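Long-range contact in agmatinase (Burkholderia thailandensis, PDB 4DZ4), which probably hydrolyses agmatine to putrescine and urea as a manganese-dependent member of the arginase family: residues S19-S23 with D91-A97. Numbering follows the deposited sequence.
Sequences SVYGS and DPFDDLA. With EDO (1,2-ethanediol), chain T.
Asp-91 receives the hydroxyl of Ser-23 on the syn lone pair of OD2, with OG and OD2 2.7 Å apart. The same oxygen accepts from O2 of an ethanediol, probably left from crystallisation, and from a water that also accepts from Ser-23 N and donates to Asp-94 OD1. With CG anti to the backbone N (chi1 177°), the carboxylate turns its other oxygen, OD1, back to Phe-93 N, 2.8 Å away, closing an Asx turn. At Phe-93 the backbone carbonyl takes over: its O accepts from Gly-22 N at 2.8 Å, the donor standing well above the carbonyl plane. The Phe-93 ring meets Ser-23 OG at its edge, while its cation-pi partner is Arg-38. This contact joins two loops at the margin of the arginase-type parallel sheet, far from the manganese pair; the second loop leads into strand 98-103. Asp-95 turns away to a salt bridge with Arg-317 of helix 300-323, but its backbone carbon lies at the edge of the Tyr-21 ring, 3.6 Å from CE1. Leu-96 O shares a water with Val-20 O. Finally, the methyl of Ala-97 touches both Val-20 CG2, 3.5 Å from CB, and Tyr-21 CZ, 3.7 Å from CB.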
ATOM      1  N   SER B  19      11.441  24.354  29.961  1.00 19.25           N
ATOM      2  CA  SER B  19      10.505  25.480  29.799  1.00 18.64           C
ATOM      3  C   SER B  19       9.523  25.166  28.683  1.00 17.92           C
ATOM      4  O   SER B  19       9.840  24.373  27.795  1.00 16.80           O
ATOM      5  CB  SER B  19      11.278  26.760  29.448  1.00 19.27           C
ATOM      6  OG  SER B  19      10.471  27.780  28.860  1.00 18.72           O
ATOM      7  N   VAL B  20       8.354  25.814  28.741  1.00 18.06           N
ATOM      8  CA  VAL B  20       7.351  25.706  27.660  1.00 17.72           C
ATOM      9  C   VAL B  20       7.767  26.426  26.381  1.00 17.88           C
ATOM     10  O   VAL B  20       7.238  26.115  25.315  1.00 18.02           O
ATOM     11  CB  VAL B  20       5.946  26.224  28.098  1.00 18.45           C
ATOM     12  CG1 VAL B  20       5.345  25.292  29.147  1.00 20.28           C
ATOM     13  CG2 VAL B  20       5.984  27.671  28.568  1.00 18.93           C
ATOM     14  N   TYR B  21       8.703  27.372  26.486  1.00 18.03           N
ATOM     15  CA  TYR B  21       9.224  28.125  25.342  1.00 18.00           C
ATOM     16  C   TYR B  21      10.428  27.472  24.697  1.00 18.39           C
ATOM     17  O   TYR B  21      11.185  26.768  25.371  1.00 18.69           O
ATOM     18  CB  TYR B  21       9.640  29.525  25.802  1.00 18.69           C
ATOM     19  CG  TYR B  21       8.451  30.337  26.229  1.00 18.54           C
ATOM     20  CD1 TYR B  21       7.577  30.865  25.283  1.00 18.45           C
ATOM     21  CD2 TYR B  21       8.186  30.573  27.575  1.00 18.58           C
ATOM     22  CE1 TYR B  21       6.467  31.601  25.664  1.00 18.58           C
ATOM     23  CE2 TYR B  21       7.094  31.321  27.955  1.00 18.97           C
ATOM     24  CZ  TYR B  21       6.226  31.822  26.995  1.00 19.18           C
ATOM     25  OH  TYR B  21       5.141  32.577  27.384  1.00 19.79           O
ATOM     26  N   GLY B  22      10.579  27.694  23.389  1.00 18.36           N
ATOM     27  CA  GLY B  22      11.807  27.358  22.667  1.00 19.07           C
ATOM     28  C   GLY B  22      11.757  26.048  21.920  1.00 19.00           C
ATOM     29  O   GLY B  22      11.025  25.148  22.298  1.00 18.59           O
ATOM     30  N   SER B  23      12.540  25.953  20.844  1.00 19.59           N
ATOM     31  CA  SER B  23      12.710  24.704  20.104  1.00 19.31           C
ATOM     32  C   SER B  23      14.048  24.079  20.447  1.00 19.50           C
ATOM     33  O   SER B  23      14.933  24.740  21.009  1.00 19.60           O
ATOM     34  CB  SER B  23      12.668  24.965  18.610  1.00 19.81           C
ATOM     35  OG  SER B  23      11.426  25.536  18.251  1.00 19.76           O
ATOM     36  N   ASP B  91      10.276  31.629  14.680  1.00 20.44           N
ATOM     37  CA  ASP B  91      10.006  30.414  15.437  1.00 20.03           C
ATOM     38  C   ASP B  91       8.890  30.788  16.403  1.00 19.74           C
ATOM     39  O   ASP B  91       9.112  31.590  17.312  1.00 20.29           O
ATOM     40  CB  ASP B  91      11.244  29.936  16.202  1.00 20.67           C
ATOM     41  CG  ASP B  91      10.955  28.702  17.058  1.00 20.83           C
ATOM     42  OD1 ASP B  91       9.774  28.372  17.276  1.00 20.41           O
ATOM     43  OD2 ASP B  91      11.921  28.042  17.467  1.00 22.00           O
ATOM     44  N   PRO B  92       7.683  30.234  16.209  1.00 18.69           N
ATOM     45  CA  PRO B  92       6.612  30.742  17.049  1.00 18.88           C
ATOM     46  C   PRO B  92       6.811  30.414  18.522  1.00 18.95           C
ATOM     47  O   PRO B  92       6.231  31.092  19.364  1.00 19.57           O
ATOM     48  CB  PRO B  92       5.356  30.040  16.496  1.00 18.13           C
ATOM     49  CG  PRO B  92       5.866  28.809  15.828  1.00 17.56           C
ATOM     50  CD  PRO B  92       7.224  29.162  15.293  1.00 17.88           C
ATOM     51  N   PHE B  93       7.636  29.407  18.832  1.00 18.85           N
ATOM     52  CA  PHE B  93       7.702  28.903  20.209  1.00 18.54           C
ATOM     53  C   PHE B  93       8.640  29.728  21.059  1.00 19.55           C
ATOM     54  O   PHE B  93       8.719  29.529  22.263  1.00 19.80           O
ATOM     55  CB  PHE B  93       8.027  27.405  20.232  1.00 17.57           C
ATOM     56  CG  PHE B  93       7.136  26.620  19.324  1.00 16.72           C
ATOM     57  CD1 PHE B  93       5.751  26.691  19.481  1.00 16.39           C
ATOM     58  CD2 PHE B  93       7.660  25.856  18.293  1.00 16.36           C
ATOM     59  CE1 PHE B  93       4.899  25.998  18.628  1.00 15.99           C
ATOM     60  CE2 PHE B  93       6.809  25.131  17.449  1.00 16.07           C
ATOM     61  CZ  PHE B  93       5.439  25.228  17.602  1.00 15.57           C
ATOM     62  N   ASP B  94       9.302  30.698  20.433  1.00 20.41           N
ATOM     63  CA  ASP B  94      10.121  31.647  21.196  1.00 21.62           C
ATOM     64  C   ASP B  94       9.269  32.563  22.050  1.00 21.60           C
ATOM     65  O   ASP B  94       9.729  33.036  23.095  1.00 22.08           O
ATOM     66  CB  ASP B  94      11.060  32.424  20.279  1.00 23.23           C
ATOM     67  CG  ASP B  94      12.254  31.600  19.860  1.00 24.88           C
ATOM     68  OD1 ASP B  94      12.598  30.629  20.583  1.00 26.08           O
ATOM     69  OD2 ASP B  94      12.841  31.900  18.801  1.00 25.65           O
ATOM     70  N   ASP B  95       8.033  32.833  21.628  1.00 20.42           N
ATOM     71  CA  ASP B  95       7.174  33.675  22.445  1.00 20.80           C
ATOM     72  C   ASP B  95       5.719  33.268  22.523  1.00 19.22           C
ATOM     73  O   ASP B  95       4.921  33.996  23.103  1.00 19.27           O
ATOM     74  CB  ASP B  95       7.337  35.167  22.101  1.00 23.26           C
ATOM     75  CG  ASP B  95       7.155  35.452  20.640  1.00 24.67           C
ATOM     76  OD1 ASP B  95       6.388  34.734  19.963  1.00 24.90           O
ATOM     77  OD2 ASP B  95       7.789  36.415  20.159  1.00 27.45           O
ATOM     78  N   LEU B  96       5.389  32.096  21.964  1.00 17.58           N
ATOM     79  CA  LEU B  96       4.085  31.479  22.166  1.00 16.34           C
ATOM     80  C   LEU B  96       4.306  30.132  22.849  1.00 15.50           C
ATOM     81  O   LEU B  96       5.016  29.269  22.321  1.00 15.06           O
ATOM     82  CB  LEU B  96       3.352  31.231  20.827  1.00 15.82           C
ATOM     83  CG  LEU B  96       1.903  30.707  20.894  1.00 15.39           C
ATOM     84  CD1 LEU B  96       0.901  31.775  21.297  1.00 15.80           C
ATOM     85  CD2 LEU B  96       1.477  30.095  19.549  1.00 14.87           C
ATOM     86  N   ALA B  97       3.666  29.969  24.005  1.00 15.03           N
ATOM     87  CA  ALA B  97       3.833  28.791  24.868  1.00 14.51           C
ATOM     88  C   ALA B  97       2.769  27.759  24.468  1.00 13.60           C
ATOM     89  O   ALA B  97       1.585  27.941  24.721  1.00 13.48           O
ATOM     90  CB  ALA B  97       3.691  29.202  26.332  1.00 15.00           C
TER
HETATM   91  C1  EDO T 405      12.897  26.381  13.771  1.00 28.22           C
HETATM   92  O1  EDO T 405      11.709  27.119  14.106  1.00 26.47           O
HETATM   93  C2  EDO T 405      13.362  25.548  14.950  1.00 30.31           C
HETATM   94  O2  EDO T 405      13.865  26.488  15.913  1.00 34.84           O
HETATM   95  O   HOH W   1       6.060  26.679  23.102  1.00 13.82           O
HETATM   96  O   HOH W   2      13.586  28.429  19.711  1.00 24.94           O